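Local coordinates for lipid II:glycine glycyltransferase (Staphylococcus aureus, PDB 6SNR), which probably attaches the first glycine of the pentaglycine interpeptide bridge to the lysine of membrane-bound lipid II, using glycyl-tRNA(Gly) as donor, at residues I152-F163 / Y338-E346; S162-V171 / F373-L381. All blocks are in the same frame, centred on the assembly; numbering follows the deposited sequence.

The first segments of contacts 1 and 2 follow one another along the chain: Ser162 and Phe163 close that of contact 1 and open that of contact 2, where helix 156-162 hands over to helix 165-177. The contact centres lie about 12 Å apart. Phe163 serves both, the far end of its ring meeting helix 332-347 in contact 1 and one face meeting Trp377 in contact 2. Met341 CE also packs on Trp377 CE3 at 3.8 Å, and Leu160 CD1 on Val171 CG1 at 3.7 Å, so the two contacts merge into one apolar layer. The connections cross, because the segments alternate along the chain, 338-346 and 373-381 coming in the same order as their partners.

Contact 1 (I152-F163 / Y338-E346)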
loop_
_atom_site.group_PDB
_atom_site.type_symbol
_atom_site.label_atom_id
_atom_site.label_comp_id
_atom_site.label_asym_id
_atom_site.label_seq_id
_atom_site.Cartn_x
_atom_site.Cartn_y
_atom_site.Cartn_z
ATOM N N ILE A 152 11.582 2.312 -3.901
ATOM C CA ILE A 152 11.624 3.559 -3.124
ATOM C C ILE A 152 12.938 3.824 -2.362
ATOM O O ILE A 152 13.004 4.722 -1.511
ATOM C CB ILE A 152 10.431 3.687 -2.156
ATOM C CG1 ILE A 152 10.269 2.429 -1.275
ATOM C CG2 ILE A 152 9.149 3.900 -2.950
ATOM C CD1 ILE A 152 9.478 2.716 -0.023
ATOM N N ASP A 153 13.956 3.033 -2.658
ATOM C CA ASP A 153 15.277 3.241 -2.069
ATOM C C ASP A 153 16.026 4.241 -2.939
ATOM O O ASP A 153 17.065 3.957 -3.557
ATOM C CB ASP A 153 16.060 1.927 -1.924
ATOM C CG ASP A 153 16.249 1.189 -3.215
ATOM O OD1 ASP A 153 15.407 1.255 -4.154
ATOM O OD2 ASP A 153 17.280 0.478 -3.286
ATOM N N LYS A 154 15.433 5.424 -2.968
ATOM C CA LYS A 154 15.818 6.519 -3.871
ATOM C C LYS A 154 15.664 7.819 -3.141
ATOM O O LYS A 154 14.862 7.931 -2.226
ATOM C CB LYS A 154 14.860 6.517 -5.073
ATOM C CG LYS A 154 15.134 5.396 -6.020
ATOM C CD LYS A 154 14.208 5.428 -7.203
ATOM C CE LYS A 154 14.664 4.412 -8.194
ATOM N NZ LYS A 154 13.691 4.270 -9.284
ATOM N N ASN A 155 16.419 8.842 -3.563
ATOM C CA ASN A 155 16.170 10.185 -3.054
ATOM C C ASN A 155 14.889 10.782 -3.636
ATOM O O ASN A 155 14.287 10.217 -4.559
ATOM C CB ASN A 155 17.396 11.128 -3.194
ATOM C CG ASN A 155 17.723 11.505 -4.632
ATOM O OD1 ASN A 155 16.850 11.687 -5.468
ATOM N ND2 ASN A 155 19.033 11.627 -4.924
ATOM N N ASP A 156 14.449 11.890 -3.060
ATOM C CA ASP A 156 13.188 12.528 -3.499
ATOM C C ASP A 156 13.160 12.791 -4.996
ATOM O O ASP A 156 12.158 12.531 -5.672
ATOM C CB ASP A 156 12.919 13.821 -2.741
ATOM C CG ASP A 156 12.599 13.614 -1.292
ATOM O OD1 ASP A 156 12.511 12.447 -0.823
ATOM O OD2 ASP A 156 12.451 14.633 -0.578
ATOM N N ASP A 157 14.247 13.356 -5.541
ATOM C CA ASP A 157 14.275 13.646 -6.979
ATOM C C ASP A 157 14.274 12.393 -7.824
ATOM O O ASP A 157 13.548 12.308 -8.773
ATOM C CB ASP A 157 15.520 14.514 -7.342
ATOM C CG ASP A 157 15.371 15.225 -8.684
ATOM O OD1 ASP A 157 14.478 16.111 -8.776
ATOM O OD2 ASP A 157 16.116 14.908 -9.650
ATOM N N GLU A 158 15.071 11.380 -7.474
ATOM C CA GLU A 158 15.090 10.129 -8.225
ATOM C C GLU A 158 13.715 9.428 -8.193
ATOM O O GLU A 158 13.291 8.830 -9.164
ATOM C CB GLU A 158 16.100 9.155 -7.622
ATOM C CG GLU A 158 17.582 9.510 -7.699
ATOM C CD GLU A 158 18.432 8.460 -6.947
ATOM O OE1 GLU A 158 19.156 7.688 -7.634
ATOM O OE2 GLU A 158 18.351 8.348 -5.683
ATOM N N LEU A 159 13.069 9.515 -7.044
ATOM C CA LEU A 159 11.751 8.876 -6.863
ATOM C C LEU A 159 10.713 9.532 -7.782
ATOM O O LEU A 159 10.043 8.861 -8.573
ATOM C CB LEU A 159 11.325 8.950 -5.408
ATOM C CG LEU A 159 9.959 8.354 -5.051
ATOM C CD1 LEU A 159 9.854 6.877 -5.456
ATOM C CD2 LEU A 159 9.693 8.559 -3.560
ATOM N N LEU A 160 10.639 10.866 -7.682
ATOM C CA LEU A 160 9.764 11.640 -8.565
ATOM C C LEU A 160 10.078 11.378 -10.050
ATOM O O LEU A 160 9.193 11.190 -10.850
ATOM C CB LEU A 160 9.853 13.142 -8.195
ATOM C CG LEU A 160 8.932 14.064 -8.991
ATOM C CD1 LEU A 160 7.471 13.716 -8.875
ATOM C CD2 LEU A 160 9.183 15.476 -8.525
ATOM N N ASN A 161 11.369 11.380 -10.410
ATOM C CA ASN A 161 11.808 11.092 -11.790
ATOM C C ASN A 161 11.339 9.746 -12.358
ATOM O O ASN A 161 11.122 9.586 -13.588
ATOM C CB ASN A 161 13.356 11.200 -11.881
ATOM C CG ASN A 161 13.890 12.622 -11.702
ATOM O OD1 ASN A 161 13.168 13.611 -11.864
ATOM N ND2 ASN A 161 15.168 12.720 -11.321
ATOM N N SER A 162 11.113 8.758 -11.450
ATOM C CA SER A 162 10.665 7.425 -11.857
ATOM C C SER A 162 9.218 7.366 -12.307
ATOM O O SER A 162 8.834 6.457 -13.011
ATOM C CB SER A 162 10.925 6.403 -10.700
ATOM O OG SER A 162 9.970 6.527 -9.653
ATOM N N PHE A 163 8.380 8.343 -11.925
ATOM C CA PHE A 163 6.996 8.346 -12.362
ATOM C C PHE A 163 6.827 8.681 -13.860
ATOM O O PHE A 163 7.747 9.276 -14.486
ATOM C CB PHE A 163 6.146 9.312 -11.523
ATOM C CG PHE A 163 6.262 9.138 -10.014
ATOM C CD1 PHE A 163 6.694 7.945 -9.407
ATOM C CD2 PHE A 163 5.971 10.213 -9.198
ATOM C CE1 PHE A 163 6.742 7.859 -8.007
ATOM C CE2 PHE A 163 6.065 10.161 -7.858
ATOM C CZ PHE A 163 6.430 8.947 -7.235
ATOM N N TYR A 338 2.916 10.396 -2.961
ATOM C CA TYR A 338 4.324 10.717 -2.891
ATOM C C TYR A 338 4.802 10.836 -1.437
ATOM O O TYR A 338 5.889 10.389 -1.096
ATOM C CB TYR A 338 4.558 12.032 -3.693
ATOM C CG TYR A 338 6.003 12.499 -3.781
ATOM C CD1 TYR A 338 6.983 11.696 -4.343
ATOM C CD2 TYR A 338 6.373 13.789 -3.390
ATOM C CE1 TYR A 338 8.305 12.121 -4.490
ATOM C CE2 TYR A 338 7.698 14.228 -3.540
ATOM C CZ TYR A 338 8.648 13.383 -4.084
ATOM O OH TYR A 338 9.966 13.784 -4.250
ATOM N N THR A 339 3.987 11.472 -0.580
ATOM C CA THR A 339 4.281 11.598 0.855
ATOM C C THR A 339 4.442 10.201 1.512
ATOM O O THR A 339 5.380 9.996 2.295
ATOM C CB THR A 339 3.219 12.428 1.581
ATOM O OG1 THR A 339 3.169 13.742 0.980
ATOM C CG2 THR A 339 3.596 12.580 2.996
ATOM N N MET A 340 3.554 9.283 1.142
ATOM C CA MET A 340 3.546 7.941 1.759
ATOM C C MET A 340 4.759 7.149 1.316
ATOM O O MET A 340 5.359 6.417 2.126
ATOM C CB MET A 340 2.238 7.166 1.475
ATOM C CG MET A 340 1.054 7.723 2.261
ATOM S SD MET A 340 -0.438 6.739 2.126
ATOM C CE MET A 340 -0.706 6.766 0.385
ATOM N N MET A 341 5.173 7.322 0.070
ATOM C CA MET A 341 6.371 6.655 -0.413
ATOM C C MET A 341 7.571 7.150 0.351
ATOM O O MET A 341 8.420 6.365 0.768
ATOM C CB MET A 341 6.560 6.858 -1.889
ATOM C CG MET A 341 5.573 6.112 -2.767
ATOM S SD MET A 341 5.856 6.604 -4.496
ATOM C CE MET A 341 4.568 5.687 -5.339
ATOM N N LYS A 342 7.669 8.470 0.544
ATOM C CA LYS A 342 8.790 9.021 1.298
ATOM C C LYS A 342 8.793 8.541 2.757
ATOM O O LYS A 342 9.862 8.175 3.252
ATOM C CB LYS A 342 8.823 10.565 1.198
ATOM C CG LYS A 342 9.186 11.050 -0.206
ATOM C CD LYS A 342 9.266 12.587 -0.232
ATOM C CE LYS A 342 8.050 13.234 0.426
ATOM N NZ LYS A 342 8.046 14.731 0.346
ATOM N N TYR A 343 7.622 8.502 3.410
ATOM C CA TYR A 343 7.482 8.022 4.774
ATOM C C TYR A 343 7.924 6.563 4.838
ATOM O O TYR A 343 8.641 6.159 5.757
ATOM C CB TYR A 343 6.020 8.109 5.271
ATOM C CG TYR A 343 5.842 7.549 6.659
ATOM C CD1 TYR A 343 5.598 6.210 6.877
ATOM C CD2 TYR A 343 5.967 8.361 7.772
ATOM C CE1 TYR A 343 5.476 5.706 8.149
ATOM C CE2 TYR A 343 5.844 7.868 9.049
ATOM C CZ TYR A 343 5.557 6.534 9.239
ATOM O OH TYR A 343 5.434 6.005 10.505
ATOM N N ALA A 344 7.494 5.793 3.867
ATOM C CA ALA A 344 7.805 4.365 3.845
ATOM C C ALA A 344 9.330 4.182 3.741
ATOM O O ALA A 344 9.929 3.377 4.475
ATOM C CB ALA A 344 7.088 3.660 2.686
ATOM N N ARG A 345 9.974 4.914 2.825
ATOM C CA ARG A 345 11.427 4.857 2.658
ATOM C C ARG A 345 12.125 5.210 3.988
ATOM O O ARG A 345 13.077 4.516 4.424
ATOM C CB ARG A 345 11.875 5.861 1.570
ATOM C CG ARG A 345 13.394 5.962 1.399
ATOM C CD ARG A 345 13.813 7.155 0.514
ATOM N NE ARG A 345 13.480 8.409 1.199
ATOM C CZ ARG A 345 13.122 9.544 0.593
ATOM N NH1 ARG A 345 13.080 9.641 -0.732
ATOM N NH2 ARG A 345 12.770 10.586 1.338
ATOM N N GLU A 346 11.649 6.256 4.647
ATOM C CA GLU A 346 12.269 6.699 5.906
ATOM C C GLU A 346 12.102 5.670 7.036
ATOM O O GLU A 346 12.928 5.624 7.961
ATOM C CB GLU A 346 11.736 8.098 6.292
ATOM C CG GLU A 346 12.232 9.207 5.351
ATOM C CD GLU A 346 13.729 9.160 5.115
ATOM O OE1 GLU A 346 14.477 9.347 6.101
ATOM O OE2 GLU A 346 14.159 8.904 3.964
#
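Arg345 holds the start of helix 156-162 through its guanidinium group, whose NH1 and NH2 both grip Asp156 OD1, each at 2.9 Å. This end-on salt bridge lies almost in the guanidinium plane, with the carboxylate turned only 21° from it. NH1 also donates to Lys154 O at 2.9 Å, and NE pairs with Glu346, which probably helps to fix the group's rotation. A second polar tie runs from Tyr338 OH to Asp156 O (2.9 Å); the hydroxyl sits above the carbonyl plane, on the face opposite Leu160 N. A capping box of Asn155 and Glu158 begins this helix.

The apolar contacts lie deeper. Leu159 CD2 touches both Tyr338 CE1 and Met341 CB at 3.9 Å. The extended Met341 chain brings SD to the edge of the Phe163 ring, 3.6 Å from CZ, a Met-aromatic contact. Ile152 CD1 rests on Ala344 CB at 3.7 Å.

Within these segments the N-to-C directions of the helices differ by 133°. The contact packs helix 156-162, which follows strand 146-151, against helix 332-347, which precedes the neighbouring antiparallel strand 351-356. Ile152 and Met341 also lie against Tyr352 of that strand, while Tyr338 and Leu160 pack on Val171 of helix 165-177.

Contact 2 (S162-V171 / F373-L381); sequences SFERRNRSKV and FKKVWGTYL
Trp377 presents the edge of its six-membered ring to one face of Phe163 in a T-shaped (edge-to-face) pair, CE3 standing over the centre of the phenylalanine ring. The centroids are 4.9 Å apart and the planes are inclined at 68°. The pair joins the link just before helix 165-177 to the type I beta turn Lys374-Trp377, which lies at the end region of helix 368-374 and leads towards strand 380-383, an outermost strand of its mixed sheet.

Asn167 occupies one face of the indole. With CG anti to the backbone N (chi1 -167°), its amide reaches across the tryptophan and places ND2 3.3 Å above the ring centre; the amide plane stands nearly upright on the indole, at 82°. Farther along the helix, Val171 CG2 meets Trp377 CH2 at 3.7 Å. Phe354 and Gln337 also touch Trp377.

The polar link centres on Val376 O. Glu164 N donates to it at 3.1 Å in a nearly straight bond, and Asn167 ND2 adds a weak one. Glu164 is also the N-cap of helix 165-177: its carboxylate turns to the backbone N of Asn167, at a distance so short that the detail is doubtful, and bonds weakly to that of Arg166. Its CG lies beside Val376 CG1, the two side chains side by side and pointing the same way.

Next to the rings the backbones draw close at Gly378, which has positive phi and lies against the Ser162-Phe163 link. There, Ser162 O comes within 3.3 Å of Gly378 CA.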
loop_
_atom_site.group_PDB
_atom_site.type_symbol
_atom_site.label_atom_id
_atom_site.label_comp_id
_atom_site.label_asym_id
_atom_site.label_seq_id
_atom_site.Cartn_x
_atom_site.Cartn_y
_atom_site.Cartn_z
ATOM N N SER A 162 11.113 8.758 -11.450
ATOM C CA SER A 162 10.665 7.425 -11.857
ATOM C C SER A 162 9.218 7.366 -12.307
ATOM O O SER A 162 8.834 6.457 -13.011
ATOM C CB SER A 162 10.925 6.403 -10.700
ATOM O OG SER A 162 9.970 6.527 -9.653
ATOM N N PHE A 163 8.380 8.343 -11.925
ATOM C CA PHE A 163 6.996 8.346 -12.362
ATOM C C PHE A 163 6.827 8.681 -13.860
ATOM O O PHE A 163 7.747 9.276 -14.486
ATOM C CB PHE A 163 6.146 9.312 -11.523
ATOM C CG PHE A 163 6.262 9.138 -10.014
ATOM C CD1 PHE A 163 6.694 7.945 -9.407
ATOM C CD2 PHE A 163 5.971 10.213 -9.198
ATOM C CE1 PHE A 163 6.742 7.859 -8.007
ATOM C CE2 PHE A 163 6.065 10.161 -7.858
ATOM C CZ PHE A 163 6.430 8.947 -7.235
ATOM N N GLU A 164 5.677 8.363 -14.417
ATOM C CA GLU A 164 5.434 8.657 -15.806
ATOM C C GLU A 164 5.305 10.186 -15.919
ATOM O O GLU A 164 4.959 10.881 -14.969
ATOM C CB GLU A 164 4.323 7.803 -16.414
ATOM C CG GLU A 164 2.907 8.238 -16.432
ATOM C CD GLU A 164 2.598 9.544 -17.134
ATOM O OE1 GLU A 164 2.106 10.313 -16.363
ATOM O OE2 GLU A 164 2.807 9.834 -18.401
ATOM N N ARG A 165 5.650 10.710 -17.100
ATOM C CA ARG A 165 5.871 12.145 -17.246
ATOM C C ARG A 165 4.713 13.059 -16.863
ATOM O O ARG A 165 4.929 13.999 -16.107
ATOM C CB ARG A 165 6.310 12.400 -18.694
ATOM C CG ARG A 165 6.770 13.822 -18.966
ATOM C CD ARG A 165 7.365 13.895 -20.359
ATOM N NE ARG A 165 7.988 15.213 -20.579
ATOM C CZ ARG A 165 8.173 15.748 -21.782
ATOM N NH1 ARG A 165 7.792 15.108 -22.886
ATOM N NH2 ARG A 165 8.745 16.973 -21.850
ATOM N N ARG A 166 3.498 12.773 -17.345
ATOM C CA ARG A 166 2.294 13.534 -16.976
ATOM C C ARG A 166 2.074 13.468 -15.459
ATOM O O ARG A 166 1.789 14.477 -14.796
ATOM C CB ARG A 166 1.059 13.073 -17.737
ATOM C CG ARG A 166 1.041 13.324 -19.256
ATOM C CD ARG A 166 -0.404 13.305 -19.757
ATOM N NE ARG A 166 -0.555 13.746 -21.147
ATOM C CZ ARG A 166 -1.643 14.332 -21.660
ATOM N NH1 ARG A 166 -2.717 14.584 -20.917
ATOM N NH2 ARG A 166 -1.654 14.681 -22.939
ATOM N N ASN A 167 2.261 12.291 -14.882
ATOM C CA ASN A 167 2.069 12.179 -13.426
ATOM C C ASN A 167 3.097 12.962 -12.617
ATOM O O ASN A 167 2.779 13.516 -11.558
ATOM C CB ASN A 167 2.120 10.684 -13.014
ATOM C CG ASN A 167 1.624 10.463 -11.622
ATOM O OD1 ASN A 167 0.616 11.028 -11.226
ATOM N ND2 ASN A 167 2.330 9.612 -10.868
ATOM N N ARG A 168 4.345 13.045 -13.089
ATOM C CA ARG A 168 5.341 13.870 -12.416
ATOM C C ARG A 168 4.846 15.304 -12.333
ATOM O O ARG A 168 5.013 15.982 -11.301
ATOM C CB ARG A 168 6.701 13.881 -13.140
ATOM C CG ARG A 168 7.375 12.537 -13.242
ATOM C CD ARG A 168 8.842 12.657 -13.547
ATOM N NE ARG A 168 9.121 13.144 -14.909
ATOM C CZ ARG A 168 9.245 12.416 -16.019
ATOM N NH1 ARG A 168 9.148 11.073 -16.030
ATOM N NH2 ARG A 168 9.537 13.051 -17.180
ATOM N N SER A 169 4.263 15.777 -13.438
ATOM C CA SER A 169 3.785 17.144 -13.462
ATOM C C SER A 169 2.650 17.348 -12.438
ATOM O O SER A 169 2.601 18.373 -11.747
ATOM C CB SER A 169 3.331 17.560 -14.863
ATOM O OG SER A 169 2.557 18.739 -14.765
ATOM N N LYS A 170 1.788 16.341 -12.302
ATOM C CA LYS A 170 0.655 16.424 -11.376
ATOM C C LYS A 170 1.142 16.380 -9.931
ATOM O O LYS A 170 0.602 17.065 -9.071
ATOM C CB LYS A 170 -0.355 15.287 -11.578
ATOM C CG LYS A 170 -1.112 15.255 -12.899
ATOM C CD LYS A 170 -2.368 16.114 -12.962
ATOM C CE LYS A 170 -3.296 15.589 -14.068
ATOM N NZ LYS A 170 -4.269 16.584 -14.594
ATOM N N VAL A 171 2.162 15.560 -9.646
ATOM C CA VAL A 171 2.748 15.519 -8.311
ATOM C C VAL A 171 3.360 16.877 -7.920
ATOM O O VAL A 171 3.149 17.356 -6.819
ATOM C CB VAL A 171 3.775 14.371 -8.146
ATOM C CG1 VAL A 171 4.504 14.471 -6.818
ATOM C CG2 VAL A 171 3.068 13.009 -8.294
ATOM N N PHE A 373 -4.201 3.338 -13.232
ATOM C CA PHE A 373 -3.809 4.025 -12.014
ATOM C C PHE A 373 -2.391 3.621 -11.635
ATOM O O PHE A 373 -1.534 4.475 -11.449
ATOM C CB PHE A 373 -4.810 3.714 -10.884
ATOM C CG PHE A 373 -4.279 3.876 -9.485
ATOM C CD1 PHE A 373 -3.612 5.008 -9.081
ATOM C CD2 PHE A 373 -4.573 2.903 -8.528
ATOM C CE1 PHE A 373 -3.158 5.149 -7.768
ATOM C CE2 PHE A 373 -4.131 3.037 -7.234
ATOM C CZ PHE A 373 -3.438 4.170 -6.847
ATOM N N LYS A 374 -2.140 2.307 -11.467
ATOM C CA LYS A 374 -0.907 1.914 -10.837
ATOM C C LYS A 374 0.332 2.087 -11.751
ATOM O O LYS A 374 1.409 2.353 -11.258
ATOM C CB LYS A 374 -1.040 0.467 -10.300
ATOM C CG LYS A 374 -2.117 0.395 -9.241
ATOM C CD LYS A 374 -2.499 -1.061 -8.892
ATOM C CE LYS A 374 -3.719 -1.148 -7.978
ATOM N NZ LYS A 374 -3.858 -2.478 -7.240
ATOM N N LYS A 375 0.121 2.004 -13.075
ATOM C CA LYS A 375 1.245 2.003 -14.008
ATOM C C LYS A 375 2.026 3.345 -14.044
ATOM O O LYS A 375 3.141 3.367 -14.487
ATOM C CB LYS A 375 0.783 1.614 -15.413
ATOM C CG LYS A 375 -0.057 2.653 -16.170
ATOM C CD LYS A 375 -0.439 2.085 -17.525
ATOM C CE LYS A 375 -0.753 3.185 -18.531
ATOM N NZ LYS A 375 -0.959 2.618 -19.895
ATOM N N VAL A 376 1.425 4.441 -13.580
ATOM C CA VAL A 376 2.069 5.762 -13.695
ATOM C C VAL A 376 2.948 6.148 -12.534
ATOM O O VAL A 376 3.538 7.217 -12.521
ATOM C CB VAL A 376 1.036 6.888 -14.003
ATOM C CG1 VAL A 376 0.279 6.596 -15.282
ATOM C CG2 VAL A 376 0.081 7.133 -12.856
ATOM N N TRP A 377 3.039 5.263 -11.515
ATOM C CA TRP A 377 3.727 5.558 -10.293
ATOM C C TRP A 377 5.147 4.959 -10.148
ATOM O O TRP A 377 5.617 4.666 -9.023
ATOM C CB TRP A 377 2.809 5.105 -9.116
ATOM C CG TRP A 377 1.688 6.073 -8.963
ATOM C CD1 TRP A 377 0.422 5.924 -9.374
ATOM C CD2 TRP A 377 1.763 7.368 -8.343
ATOM N NE1 TRP A 377 -0.323 7.055 -9.056
ATOM C CE2 TRP A 377 0.481 7.946 -8.416
ATOM C CE3 TRP A 377 2.808 8.109 -7.758
ATOM C CZ2 TRP A 377 0.206 9.260 -7.930
ATOM C CZ3 TRP A 377 2.516 9.389 -7.239
ATOM C CH2 TRP A 377 1.216 9.950 -7.372
ATOM N N GLY A 378 5.878 4.841 -11.258
ATOM C CA GLY A 378 7.195 4.276 -11.217
ATOM C C GLY A 378 7.243 2.788 -10.824
ATOM O O GLY A 378 8.245 2.305 -10.293
ATOM N N THR A 379 6.181 2.105 -11.205
ATOM C CA THR A 379 5.984 0.713 -10.849
ATOM C C THR A 379 6.530 -0.240 -11.866
ATOM O O THR A 379 6.515 0.050 -13.078
ATOM C CB THR A 379 4.489 0.412 -10.716
ATOM O OG1 THR A 379 3.776 0.919 -11.855
ATOM C CG2 THR A 379 3.912 1.034 -9.438
ATOM N N TYR A 380 6.974 -1.408 -11.388
ATOM C CA TYR A 380 7.199 -2.533 -12.254
ATOM C C TYR A 380 6.227 -3.631 -11.921
ATOM O O TYR A 380 5.706 -3.697 -10.805
ATOM C CB TYR A 380 8.623 -3.063 -12.174
ATOM C CG TYR A 380 8.983 -3.712 -10.848
ATOM C CD1 TYR A 380 9.527 -2.943 -9.844
ATOM C CD2 TYR A 380 8.797 -5.072 -10.623
ATOM C CE1 TYR A 380 9.862 -3.465 -8.638
ATOM C CE2 TYR A 380 9.179 -5.617 -9.377
ATOM C CZ TYR A 380 9.700 -4.780 -8.409
ATOM O OH TYR A 380 10.092 -5.193 -7.135
ATOM N N LEU A 381 5.894 -4.426 -12.931
ATOM C CA LEU A 381 4.996 -5.554 -12.726
ATOM C C LEU A 381 5.739 -6.728 -12.126
ATOM O O LEU A 381 6.729 -7.221 -12.697
ATOM C CB LEU A 381 4.425 -5.983 -14.073
ATOM C CG LEU A 381 3.512 -7.173 -14.076
ATOM C CD1 LEU A 381 2.164 -6.715 -13.576
ATOM C CD2 LEU A 381 3.471 -7.746 -15.497
#